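Local coordinates for putative branched chain amino acid ABC transporter, periplasmic amino acid-binding protein (Brucella ovis, PDB 4XFK) that serves as the periplasmic binding component of an amino-acid ABC transport system, probably capturing branched-chain amino acids between its two lobes, at residues Ala25-Leu30 with Ser293-Ala298; Val17-Gly22 with Gln84-Ala89; Gly156-Ser161 with Ala210-Thr215. The protein carries 1 engineered substitution. All coordinates share one frame; numbering follows the deposited sequence.

Contact 1. Residues Ala25-Leu30 with Ser293-Ala298; sequences ASTGLL and SYVEPA
Thr27 and Tyr294 join the two segments through their hydroxyls, with Thr27 OG1 lying 2.7 Å from Tyr294 OH; either oxygen could be the donor. The threonine oxygen comes in at the edge of the tyrosine ring, close to its plane, and the two side chains cross at about a right angle. Tyr294 holds CG anti to its backbone N (chi1 177°), and this carries the ring out of the turn and across to the first turn of helix 26-44.

The apolar contacts lie next to this bond. Leu30 sends CD1 to the ring edge, 3.7 Å from Tyr294 CD2, while its CB rests against CG2 of Val295. Val295 CG1 sits over the centre of the Tyr294 ring, 3.6 Å above its plane, and also meets Thr27 CG2 at 3.9 Å.

Polar groups hold the turn in shape. Ser293 to Glu296 form a type II' beta turn, closed by Glu296 N to Ser293 O at 3.0 Å. The extended Glu296 side chain brings its carboxylate alongside the turn, where OE1 takes the N-H of Ser293 on its anti lone pair at 3.2 Å. The other oxygen, OE2, passes 3.5 Å from Leu30 CD2 and is hydrogen-bonded to His290 and Tyr284, so this buried group is well supplied with donors.

Val295 also touches Tyr31, a sodium ligand. Tyr294 touches Trp221 and Gln248 and bonds Asp247 through its N, so the turn packs against helix 26-44 and against loops of the later half of the chain, consistent with the region between the two lobes of a periplasmic binding protein.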
ATOM      1  N   ALA A  25      -6.844 -14.435   3.673  1.00  9.35           N
ATOM      2  CA  ALA A  25      -5.814 -13.775   4.482  1.00  7.88           C
ATOM      3  C   ALA A  25      -4.478 -13.556   3.784  1.00  7.74           C
ATOM      4  O   ALA A  25      -3.541 -13.108   4.420  1.00  7.73           O
ATOM      5  CB  ALA A  25      -5.597 -14.551   5.801  1.00  9.16           C
ATOM      6  N   SER A  26      -4.359 -13.832   2.488  1.00  7.78           N
ATOM      7  CA  SER A  26      -3.037 -13.757   1.870  0.51  8.84           C
ATOM      8  C   SER A  26      -2.407 -12.364   1.994  1.00  8.32           C
ATOM      9  O   SER A  26      -1.214 -12.241   2.294  1.00 10.18           O
ATOM     10  CB  SER A  26      -3.043 -14.250   0.419  0.51 11.67           C
ATOM     11  OG  SER A  26      -3.876 -13.458  -0.404  0.51 12.87           O
ATOM     12  N   THR A  27      -3.195 -11.311   1.797  1.00  7.09           N
ATOM     13  CA  THR A  27      -2.646  -9.970   1.920  1.00  6.70           C
ATOM     14  C   THR A  27      -2.383  -9.603   3.382  1.00  6.17           C
ATOM     15  O   THR A  27      -1.313  -9.082   3.713  1.00  6.43           O
ATOM     16  CB  THR A  27      -3.548  -8.936   1.223  1.00  6.78           C
ATOM     17  OG1 THR A  27      -3.579  -9.230  -0.179  1.00  7.14           O
ATOM     18  CG2 THR A  27      -3.017  -7.520   1.401  1.00  7.20           C
ATOM     19  N   GLY A  28      -3.340  -9.900   4.262  1.00  6.22           N
ATOM     20  CA  GLY A  28      -3.175  -9.619   5.680  1.00  6.93           C
ATOM     21  C   GLY A  28      -1.948 -10.296   6.263  1.00  6.64           C
ATOM     22  O   GLY A  28      -1.247  -9.720   7.100  1.00  7.06           O
ATOM     23  N   LEU A  29      -1.651 -11.509   5.798  1.00  6.23           N
ATOM     24  CA  LEU A  29      -0.473 -12.224   6.295  1.00  6.68           C
ATOM     25  C   LEU A  29       0.840 -11.594   5.833  1.00  6.47           C
ATOM     26  O   LEU A  29       1.866 -11.724   6.504  1.00  6.93           O
ATOM     27  CB  LEU A  29      -0.538 -13.705   5.913  1.00  8.12           C
ATOM     28  CG  LEU A  29      -1.585 -14.494   6.695  1.00  9.73           C
ATOM     29  CD1 LEU A  29      -1.810 -15.852   6.047  1.00 12.37           C
ATOM     30  CD2 LEU A  29      -1.161 -14.662   8.150  1.00 10.85           C
ATOM     31  N   LEU A  30       0.824 -10.915   4.685  1.00  5.45           N
ATOM     32  CA  LEU A  30       2.009 -10.191   4.233  1.00  6.98           C
ATOM     33  C   LEU A  30       2.182  -8.905   5.050  1.00  6.55           C
ATOM     34  O   LEU A  30       3.313  -8.526   5.365  1.00  6.95           O
ATOM     35  CB  LEU A  30       1.967  -9.925   2.722  1.00  7.94           C
ATOM     36  CG  LEU A  30       2.003 -11.203   1.869  1.00  8.28           C
ATOM     37  CD1 LEU A  30       1.806 -10.857   0.392  1.00 10.11           C
ATOM     38  CD2 LEU A  30       3.306 -12.000   2.092  1.00 11.34           C
ATOM     39  N   SER A 293       7.630  -7.929  -1.601  1.00  8.45           N
ATOM     40  CA  SER A 293       6.954  -7.366  -2.765  1.00  8.83           C
ATOM     41  C   SER A 293       5.573  -6.891  -2.343  1.00  7.56           C
ATOM     42  O   SER A 293       5.186  -7.046  -1.183  1.00  7.29           O
ATOM     43  CB  SER A 293       6.821  -8.404  -3.877  1.00 12.42           C
ATOM     44  OG  SER A 293       5.910  -9.421  -3.497  1.00 14.48           O
ATOM     45  N   TYR A 294       4.849  -6.291  -3.287  1.00  7.28           N
ATOM     46  CA  TYR A 294       3.435  -6.006  -3.107  1.00  6.99           C
ATOM     47  C   TYR A 294       3.277  -5.091  -1.870  1.00  6.44           C
ATOM     48  O   TYR A 294       3.921  -4.039  -1.823  1.00  7.37           O
ATOM     49  CB  TYR A 294       2.688  -7.349  -3.062  1.00  7.11           C
ATOM     50  CG  TYR A 294       1.184  -7.346  -2.820  1.00  6.82           C
ATOM     51  CD1 TYR A 294       0.337  -6.421  -3.425  1.00  6.52           C
ATOM     52  CD2 TYR A 294       0.615  -8.300  -1.977  1.00  7.01           C
ATOM     53  CE1 TYR A 294      -1.036  -6.454  -3.185  1.00  6.63           C
ATOM     54  CE2 TYR A 294      -0.741  -8.342  -1.733  1.00  6.86           C
ATOM     55  CZ  TYR A 294      -1.556  -7.408  -2.335  1.00  6.97           C
ATOM     56  OH  TYR A 294      -2.914  -7.421  -2.107  1.00  7.16           O
ATOM     57  N   VAL A 295       2.484  -5.475  -0.869  1.00  6.10           N
ATOM     58  CA  VAL A 295       2.194  -4.596   0.273  1.00  6.39           C
ATOM     59  C   VAL A 295       3.361  -4.428   1.254  1.00  5.85           C
ATOM     60  O   VAL A 295       3.339  -3.540   2.117  1.00  6.11           O
ATOM     61  CB  VAL A 295       0.951  -5.082   1.055  1.00  7.07           C
ATOM     62  CG1 VAL A 295      -0.290  -5.021   0.148  1.00  7.13           C
ATOM     63  CG2 VAL A 295       1.167  -6.494   1.589  1.00  7.84           C
ATOM     64  N   GLU A 296       4.378  -5.280   1.141  1.00  6.53           N
ATOM     65  CA  GLU A 296       5.408  -5.344   2.180  1.00  7.09           C
ATOM     66  C   GLU A 296       6.343  -4.130   2.264  1.00  6.99           C
ATOM     67  O   GLU A 296       6.579  -3.637   3.362  1.00  7.13           O
ATOM     68  CB  GLU A 296       6.185  -6.663   2.102  1.00  6.64           C
ATOM     69  CG  GLU A 296       5.277  -7.867   2.269  1.00  7.27           C
ATOM     70  CD  GLU A 296       6.004  -9.180   2.069  1.00  8.32           C
ATOM     71  OE1 GLU A 296       6.538  -9.414   0.959  1.00  9.48           O
ATOM     72  OE2 GLU A 296       6.040  -9.985   3.026  1.00  8.71           O
ATOM     73  N   PRO A 297       6.882  -3.650   1.125  1.00  7.63           N
ATOM     74  CA  PRO A 297       7.800  -2.505   1.228  1.00  8.81           C
ATOM     75  C   PRO A 297       7.203  -1.255   1.903  1.00  8.17           C
ATOM     76  O   PRO A 297       7.881  -0.681   2.764  1.00  8.17           O
ATOM     77  CB  PRO A 297       8.188  -2.253  -0.233  1.00 10.03           C
ATOM     78  CG  PRO A 297       8.119  -3.636  -0.847  1.00  9.17           C
ATOM     79  CD  PRO A 297       6.860  -4.199  -0.246  1.00  8.53           C
ATOM     80  N   ALA A 298       5.981  -0.847   1.565  1.00  7.92           N
ATOM     81  CA  ALA A 298       5.396   0.333   2.218  1.00  8.25           C
ATOM     82  C   ALA A 298       5.269   0.114   3.725  1.00  7.93           C
ATOM     83  O   ALA A 298       5.513   1.027   4.522  1.00  7.75           O
ATOM     84  CB  ALA A 298       4.044   0.685   1.629  1.00  8.81           C
TER

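Contact 2. Residues Val17-Gly22 with Gln84-Ala89; sequences VETLSG and QGSSSA. With NA (sodium ion), chain D; ACT (acetate ion), chain B.
Val17 and Gln84 bring their CA atoms to 5.5 Å, where the neighbouring parallel strands 13-18 and 81-84 reach their C-terminal ends. Past this point the chains part: residues 19-22 run on as loop toward helix 26-44, while the other chain turns through Gly85 and Ser86 into helix 88-104, with Ser87 at its N-cap.

Glu18 spans the opening. Its chain bends at chi2 (-61°), bringing the carboxylate round to the turn after strand 81-84. OE2 takes two backbone N-H groups: Gly85 N, 2.8 Å away from OE2, arrives nearly along the C-O direction, and Ser86 N uses the syn lone pair. OE1 receives Ser86 OG at 2.5 Å, also on the syn side, and Thr19 N from the anti side. Four donors thus fix the rotation of this buried carboxylate, and their number probably stabilises its negative charge. A water joins Thr19 OG1 to Ser86 OG outside this grip. Gln84 packs CG 3.1 Å from Val17 O, and its NE2 reaches Ser87 O at 3.0 Å while OE1 bonds Tyr112.

With its N-H held by Glu18, Gly85 presents its O to the sodium ion at 2.3 Å; Tyr31, Gly116 and two waters complete the shell. Ser88 binds an acetate, probably from the crystallisation liquor, through N and through OG, the latter 2.6 Å from OXT; Tyr166 and Glu118 N also bond it, and it may mimic a ligand's carboxylate.

Around this, Glu18 and Ser86 touch Tyr31 of helix 26-44, Gln84 lies against helix 88-104, Val17 against Arg70 of helix 63-76, and strands 54-59 and 111-114 flank the pair in the five-stranded sheet.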
ATOM      1  N   VAL A  17      -4.552  -4.933  13.306  1.00  6.43           N
ATOM      2  CA  VAL A  17      -5.919  -5.361  13.051  1.00  6.73           C
ATOM      3  C   VAL A  17      -6.013  -5.721  11.577  1.00  7.06           C
ATOM      4  O   VAL A  17      -6.064  -4.849  10.712  1.00  8.55           O
ATOM      5  CB  VAL A  17      -6.927  -4.252  13.402  1.00  8.39           C
ATOM      6  CG1 VAL A  17      -8.355  -4.696  13.089  1.00  9.33           C
ATOM      7  CG2 VAL A  17      -6.787  -3.845  14.869  1.00  9.28           C
ATOM      8  N   GLU A  18      -6.017  -7.016  11.297  1.00  6.51           N
ATOM      9  CA  GLU A  18      -5.871  -7.509   9.932  1.00  6.69           C
ATOM     10  C   GLU A  18      -6.580  -8.831   9.743  1.00  6.79           C
ATOM     11  O   GLU A  18      -6.948  -9.488  10.711  1.00  7.40           O
ATOM     12  CB  GLU A  18      -4.391  -7.686   9.561  1.00  8.04           C
ATOM     13  CG  GLU A  18      -3.774  -6.472   8.900  1.00  7.62           C
ATOM     14  CD  GLU A  18      -4.468  -6.116   7.599  1.00  7.30           C
ATOM     15  OE1 GLU A  18      -5.148  -6.998   7.025  1.00  8.03           O
ATOM     16  OE2 GLU A  18      -4.340  -4.961   7.149  1.00  8.22           O
ATOM     17  N   THR A  19      -6.767  -9.228   8.490  1.00  7.74           N
ATOM     18  CA  THR A  19      -7.223 -10.578   8.188  1.00  8.01           C
ATOM     19  C   THR A  19      -6.037 -11.518   8.339  1.00  6.87           C
ATOM     20  O   THR A  19      -5.121 -11.490   7.524  1.00  8.53           O
ATOM     21  CB  THR A  19      -7.765 -10.669   6.755  1.00  8.68           C
ATOM     22  OG1 THR A  19      -8.689  -9.594   6.534  1.00 10.29           O
ATOM     23  CG2 THR A  19      -8.454 -12.016   6.532  1.00  9.80           C
ATOM     24  N   LEU A  20      -6.053 -12.340   9.386  1.00  6.63           N
ATOM     25  CA  LEU A  20      -4.841 -13.061   9.789  1.00  7.42           C
ATOM     26  C   LEU A  20      -4.979 -14.579   9.722  1.00  7.41           C
ATOM     27  O   LEU A  20      -4.052 -15.307  10.097  1.00  8.84           O
ATOM     28  CB  LEU A  20      -4.382 -12.617  11.186  1.00  8.46           C
ATOM     29  CG  LEU A  20      -3.913 -11.157  11.239  1.00  7.52           C
ATOM     30  CD1 LEU A  20      -3.685 -10.721  12.681  1.00  9.05           C
ATOM     31  CD2 LEU A  20      -2.670 -10.945  10.386  1.00  8.44           C
ATOM     32  N   SER A  21      -6.121 -15.067   9.240  1.00  7.63           N
ATOM     33  CA  SER A  21      -6.291 -16.504   9.065  1.00  8.72           C
ATOM     34  C   SER A  21      -7.303 -16.773   7.970  1.00  8.56           C
ATOM     35  O   SER A  21      -8.115 -15.911   7.635  1.00  8.57           O
ATOM     36  CB  SER A  21      -6.742 -17.190  10.364  1.00  9.36           C
ATOM     37  OG  SER A  21      -8.057 -16.796  10.741  1.00  9.71           O
ATOM     38  N   GLY A  22      -7.245 -17.969   7.402  1.00  8.91           N
ATOM     39  CA  GLY A  22      -8.272 -18.403   6.475  1.00 10.97           C
ATOM     40  C   GLY A  22      -8.017 -18.022   5.027  1.00 10.94           C
ATOM     41  O   GLY A  22      -6.992 -17.426   4.696  1.00 10.90           O
ATOM     42  N   GLN A  84      -2.969  -1.158  10.275  1.00  6.24           N
ATOM     43  CA  GLN A  84      -3.790  -1.911   9.333  1.00  7.01           C
ATOM     44  C   GLN A  84      -3.461  -1.414   7.932  1.00  6.52           C
ATOM     45  O   GLN A  84      -2.986  -0.282   7.772  1.00  6.60           O
ATOM     46  CB  GLN A  84      -5.279  -1.717   9.650  1.00  6.39           C
ATOM     47  CG  GLN A  84      -6.250  -2.454   8.718  1.00  6.26           C
ATOM     48  CD  GLN A  84      -6.651  -1.626   7.503  1.00  6.78           C
ATOM     49  OE1 GLN A  84      -6.313  -0.446   7.403  1.00  8.33           O
ATOM     50  NE2 GLN A  84      -7.373  -2.248   6.572  1.00  7.41           N
ATOM     51  N   GLY A  85      -3.692  -2.241   6.911  1.00  6.55           N
ATOM     52  CA  GLY A  85      -3.501  -1.782   5.545  1.00  7.42           C
ATOM     53  C   GLY A  85      -4.151  -2.554   4.406  1.00  7.40           C
ATOM     54  O   GLY A  85      -4.060  -2.112   3.260  1.00  9.04           O
ATOM     55  N   SER A  86      -4.805  -3.685   4.672  1.00  6.68           N
ATOM     56  CA  SER A  86      -5.224  -4.527   3.543  1.00  7.89           C
ATOM     57  C   SER A  86      -6.512  -4.118   2.834  1.00  8.55           C
ATOM     58  O   SER A  86      -6.769  -4.602   1.741  1.00 11.04           O
ATOM     59  CB  SER A  86      -5.316  -6.003   3.952  1.00  7.76           C
ATOM     60  OG  SER A  86      -6.333  -6.191   4.920  1.00  8.81           O
ATOM     61  N   SER A  87      -7.323  -3.254   3.430  1.00  8.28           N
ATOM     62  CA  SER A  87      -8.586  -2.844   2.802  1.00  8.05           C
ATOM     63  C   SER A  87      -8.939  -1.413   3.135  1.00  6.57           C
ATOM     64  O   SER A  87      -8.991  -1.050   4.305  1.00  7.66           O
ATOM     65  CB  SER A  87      -9.739  -3.736   3.264  1.00  9.49           C
ATOM     66  OG  SER A  87     -10.987  -3.136   2.947  1.00 11.26           O
ATOM     67  N   SER A  88      -9.222  -0.607   2.118  1.00  6.35           N
ATOM     68  CA  SER A  88      -9.694   0.751   2.356  1.00  7.25           C
ATOM     69  C   SER A  88     -11.100   0.800   2.933  1.00  8.06           C
ATOM     70  O   SER A  88     -11.478   1.785   3.553  1.00  8.41           O
ATOM     71  CB  SER A  88      -9.624   1.593   1.079  1.00  7.50           C
ATOM     72  OG  SER A  88      -8.277   1.900   0.766  1.00  7.56           O
ATOM     73  N   ALA A  89     -11.885  -0.247   2.711  1.00  8.83           N
ATOM     74  CA  ALA A  89     -13.214  -0.298   3.315  1.00  9.40           C
ATOM     75  C   ALA A  89     -13.065  -0.408   4.831  1.00  9.03           C
ATOM     76  O   ALA A  89     -13.713   0.307   5.599  1.00 10.82           O
ATOM     77  CB  ALA A  89     -14.006  -1.468   2.756  1.00 11.77           C
TER
HETATM   78 NA    NA D 502      -3.139  -2.397   1.166  1.00 15.00          NA
HETATM   79  C   ACT B 500      -7.210  -0.971  -0.780  1.00  8.13           C
HETATM   80  O   ACT B 500      -8.388  -1.284  -0.489  1.00  7.53           O
HETATM   81  OXT ACT B 500      -6.728   0.016  -0.177  1.00  8.42           O
HETATM   82  CH3 ACT B 500      -6.432  -1.750  -1.793  1.00  8.58           C
HETATM   83  O   HOH W   1      -7.805  -8.398   4.140  1.00 10.78           O
HETATM   84  O   HOH W   2      -4.298  -4.158   0.466  1.00 10.33           O
HETATM   85  O   HOH W   3      -2.271  -2.089  -0.904  1.00 11.88           O

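Contact 3. Residues Gly156-Ser161 with Ala210-Thr215; sequences GERAYS and AANVDT
Arg158 reaches from the start of strand 158-164 to the chain leaving helix 202-210. Its CB lies 3.8 Å from Asn212 O and equally far from Asp214 OD2. CG passes the same Asn212 oxygen at longer range, and CD closes to 3.4 Å from it. A bend at chi3 (68°) then turns the guanidinium so that two N-H groups on one edge face the loop. NE bonds Asn212 O at 2.8 Å, with the oxygen almost in the guanidinium plane but the N-H arriving well above the carbonyl plane. At the tip, NH2 meets Ala211 O at 2.8 Å along a fairly straight bond (159°). These carbonyls lie just past the C-terminal end of helix 202-210, where Asn212 takes a positive phi and a positive charge would probably interact favourably with the helix dipole.

The setting is a beta-alpha-beta crossover: strand 186-193, helix 202-210 and strand 215-218 follow one another, and strand 158-164 lies between the two strands of that unit as their parallel neighbour.

Pairing with the incoming strand begins at once. Arg158 O accepts Asp214 N at 2.8 Å and, weakly, Thr215 N, while Arg158 N donates to Asp214 OD2 at 3.1 Å. Two residues on, Tyr160 N meets Thr215 O at 2.9 Å, nearly in line with the carbonyl. A water bridges Gly156 O, Arg158 O and Thr215 OG1, and a second joins Gly156 N to the same hydroxyl.

On the side of the helix, Val213 CG2 packs on Tyr160 CB. Ala211 CB touches the edge of the Tyr160 ring, 3.8 Å from CD2, and the phenol hydroxyl continues to Thr191 on strand 186-193.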
ATOM      1  N   GLY A 156       0.276   3.048 -25.248  1.00 18.83           N
ATOM      2  CA  GLY A 156      -0.504   3.282 -26.452  1.00 17.87           C
ATOM      3  C   GLY A 156      -1.627   4.279 -26.228  1.00 16.95           C
ATOM      4  O   GLY A 156      -1.863   4.720 -25.103  1.00 18.14           O
ATOM      5  N   GLU A 157      -2.334   4.631 -27.296  1.00 17.75           N
ATOM      6  CA  GLU A 157      -3.350   5.675 -27.217  1.00 19.19           C
ATOM      7  C   GLU A 157      -4.685   5.207 -26.665  1.00 17.58           C
ATOM      8  O   GLU A 157      -5.525   6.032 -26.316  1.00 19.27           O
ATOM      9  CB  GLU A 157      -3.601   6.303 -28.589  1.00 21.83           C
ATOM     10  CG  GLU A 157      -2.377   6.905 -29.251  1.00 24.20           C
ATOM     11  CD  GLU A 157      -1.652   5.917 -30.140  1.00 27.79           C
ATOM     12  OE1 GLU A 157      -1.844   4.696 -29.954  1.00 30.04           O
ATOM     13  OE2 GLU A 157      -0.899   6.363 -31.032  1.00 28.59           O
ATOM     14  N   ARG A 158      -4.891   3.894 -26.602  1.00 17.22           N
ATOM     15  CA  ARG A 158      -6.187   3.359 -26.205  1.00 15.66           C
ATOM     16  C   ARG A 158      -6.082   2.539 -24.928  1.00 14.15           C
ATOM     17  O   ARG A 158      -5.214   1.670 -24.806  1.00 14.33           O
ATOM     18  CB  ARG A 158      -6.786   2.514 -27.328  1.00 16.36           C
ATOM     19  CG  ARG A 158      -7.207   3.331 -28.548  1.00 17.34           C
ATOM     20  CD  ARG A 158      -7.663   2.451 -29.701  1.00 18.13           C
ATOM     21  NE  ARG A 158      -8.912   1.737 -29.440  1.00 20.49           N
ATOM     22  CZ  ARG A 158     -10.123   2.246 -29.638  1.00 20.01           C
ATOM     23  NH1 ARG A 158     -10.260   3.489 -30.082  1.00 21.27           N
ATOM     24  NH2 ARG A 158     -11.201   1.516 -29.382  1.00 19.46           N
ATOM     25  N   ALA A 159      -6.972   2.809 -23.983  1.00 14.09           N
ATOM     26  CA  ALA A 159      -6.908   2.145 -22.690  1.00 12.84           C
ATOM     27  C   ALA A 159      -8.277   1.687 -22.212  1.00 13.17           C
ATOM     28  O   ALA A 159      -9.309   2.248 -22.589  1.00 14.01           O
ATOM     29  CB  ALA A 159      -6.273   3.059 -21.657  1.00 11.97           C
ATOM     30  N   TYR A 160      -8.262   0.650 -21.380  1.00 12.71           N
ATOM     31  CA  TYR A 160      -9.446   0.169 -20.682  1.00 11.57           C
ATOM     32  C   TYR A 160      -9.192   0.361 -19.187  1.00 11.15           C
ATOM     33  O   TYR A 160      -8.043   0.311 -18.745  1.00 13.61           O
ATOM     34  CB  TYR A 160      -9.662  -1.318 -20.996  1.00 12.06           C
ATOM     35  CG  TYR A 160     -11.042  -1.850 -20.669  1.00 11.90           C
ATOM     36  CD1 TYR A 160     -11.389  -2.199 -19.375  1.00 12.78           C
ATOM     37  CD2 TYR A 160     -11.989  -2.019 -21.667  1.00 12.99           C
ATOM     38  CE1 TYR A 160     -12.654  -2.684 -19.077  1.00 13.69           C
ATOM     39  CE2 TYR A 160     -13.246  -2.501 -21.382  1.00 13.53           C
ATOM     40  CZ  TYR A 160     -13.575  -2.833 -20.089  1.00 14.19           C
ATOM     41  OH  TYR A 160     -14.837  -3.313 -19.830  1.00 16.14           O
ATOM     42  N   SER A 161     -10.251   0.579 -18.414  1.00 10.98           N
ATOM     43  CA  SER A 161     -10.156   0.636 -16.954  1.00 11.29           C
ATOM     44  C   SER A 161     -11.066  -0.427 -16.354  1.00 10.28           C
ATOM     45  O   SER A 161     -12.258  -0.437 -16.631  1.00 10.86           O
ATOM     46  CB  SER A 161     -10.572   2.023 -16.455  1.00 12.42           C
ATOM     47  OG  SER A 161     -10.659   2.067 -15.040  1.00 12.47           O
ATOM     48  N   ALA A 210     -12.869  -6.402 -27.062  1.00 18.85           N
ATOM     49  CA  ALA A 210     -13.744  -5.634 -27.948  1.00 19.73           C
ATOM     50  C   ALA A 210     -13.336  -4.176 -28.035  1.00 19.03           C
ATOM     51  O   ALA A 210     -13.638  -3.491 -29.014  1.00 19.97           O
ATOM     52  CB  ALA A 210     -15.176  -5.726 -27.466  1.00 21.68           C
ATOM     53  N   ALA A 211     -12.667  -3.697 -26.994  1.00 18.92           N
ATOM     54  CA  ALA A 211     -12.318  -2.285 -26.901  1.00 18.61           C
ATOM     55  C   ALA A 211     -11.052  -1.948 -27.680  1.00 19.07           C
ATOM     56  O   ALA A 211     -10.740  -0.773 -27.876  1.00 18.79           O
ATOM     57  CB  ALA A 211     -12.185  -1.864 -25.448  1.00 19.16           C
ATOM     58  N   ASN A 212     -10.325  -2.979 -28.107  1.00 18.67           N
ATOM     59  CA  ASN A 212      -9.120  -2.803 -28.915  1.00 18.58           C
ATOM     60  C   ASN A 212      -8.127  -1.847 -28.258  1.00 17.25           C
ATOM     61  O   ASN A 212      -7.803  -0.791 -28.806  1.00 18.70           O
ATOM     62  CB  ASN A 212      -9.495  -2.331 -30.324  1.00 20.40           C
ATOM     63  CG  ASN A 212      -8.299  -2.218 -31.243  1.00 22.96           C
ATOM     64  OD1 ASN A 212      -7.318  -2.949 -31.101  1.00 25.14           O
ATOM     65  ND2 ASN A 212      -8.364  -1.280 -32.182  1.00 24.71           N
ATOM     66  N   VAL A 213      -7.658  -2.217 -27.072  1.00 16.11           N
ATOM     67  CA  VAL A 213      -6.818  -1.330 -26.286  1.00 14.35           C
ATOM     68  C   VAL A 213      -5.376  -1.813 -26.174  1.00 15.01           C
ATOM     69  O   VAL A 213      -5.072  -2.988 -26.361  1.00 16.22           O
ATOM     70  CB  VAL A 213      -7.400  -1.125 -24.870  1.00 14.15           C
ATOM     71  CG1 VAL A 213      -8.775  -0.462 -24.949  1.00 14.55           C
ATOM     72  CG2 VAL A 213      -7.477  -2.449 -24.111  1.00 15.90           C
ATOM     73  N   ASP A 214      -4.490  -0.881 -25.850  1.00 14.63           N
ATOM     74  CA  ASP A 214      -3.086  -1.194 -25.647  1.00 14.10           C
ATOM     75  C   ASP A 214      -2.784  -1.475 -24.177  1.00 12.73           C
ATOM     76  O   ASP A 214      -1.896  -2.272 -23.848  1.00 12.95           O
ATOM     77  CB  ASP A 214      -2.247  -0.025 -26.158  1.00 15.79           C
ATOM     78  CG  ASP A 214      -2.668   0.412 -27.549  1.00 20.50           C
ATOM     79  OD1 ASP A 214      -2.534  -0.416 -28.469  1.00 23.71           O
ATOM     80  OD2 ASP A 214      -3.151   1.557 -27.725  1.00 20.66           O
ATOM     81  N   THR A 215      -3.538  -0.827 -23.298  1.00 12.15           N
ATOM     82  CA  THR A 215      -3.270  -0.870 -21.866  1.00 11.62           C
ATOM     83  C   THR A 215      -4.569  -1.101 -21.123  1.00 11.30           C
ATOM     84  O   THR A 215      -5.600  -0.524 -21.468  1.00 11.52           O
ATOM     85  CB  THR A 215      -2.682   0.465 -21.391  1.00 12.77           C
ATOM     86  OG1 THR A 215      -1.548   0.794 -22.201  1.00 15.05           O
ATOM     87  CG2 THR A 215      -2.259   0.394 -19.928  1.00 13.26           C
TER
HETATM   88  O   HOH W   4      -3.016   2.945 -23.374  1.00 16.56           O
HETATM   89  O   HOH W   5       0.315   0.448 -23.900  1.00 19.23           O

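From the N terminus, the end of strand 13-18 and the loop after it (17-22) meet 84-89, which closes contact 2. Before that happens, 25-30 opens the much longer loop of contact 1, completed by 293-298, so the two cross. They also touch: Gly28 CA lies 3.5 Å from Glu18 OE1, and Thr27 packs on Ser86. Together they tie the five-stranded sheet and helix 296-312 to helix 26-44, near a sodium ion bound by Gly85 and by Tyr31 of that helix. Contact 3 comes after contact 2 in series and is nested within contact 1. It ties neighbouring strands of the other, mixed sheet, its centre about 29 Å from that of contact 1.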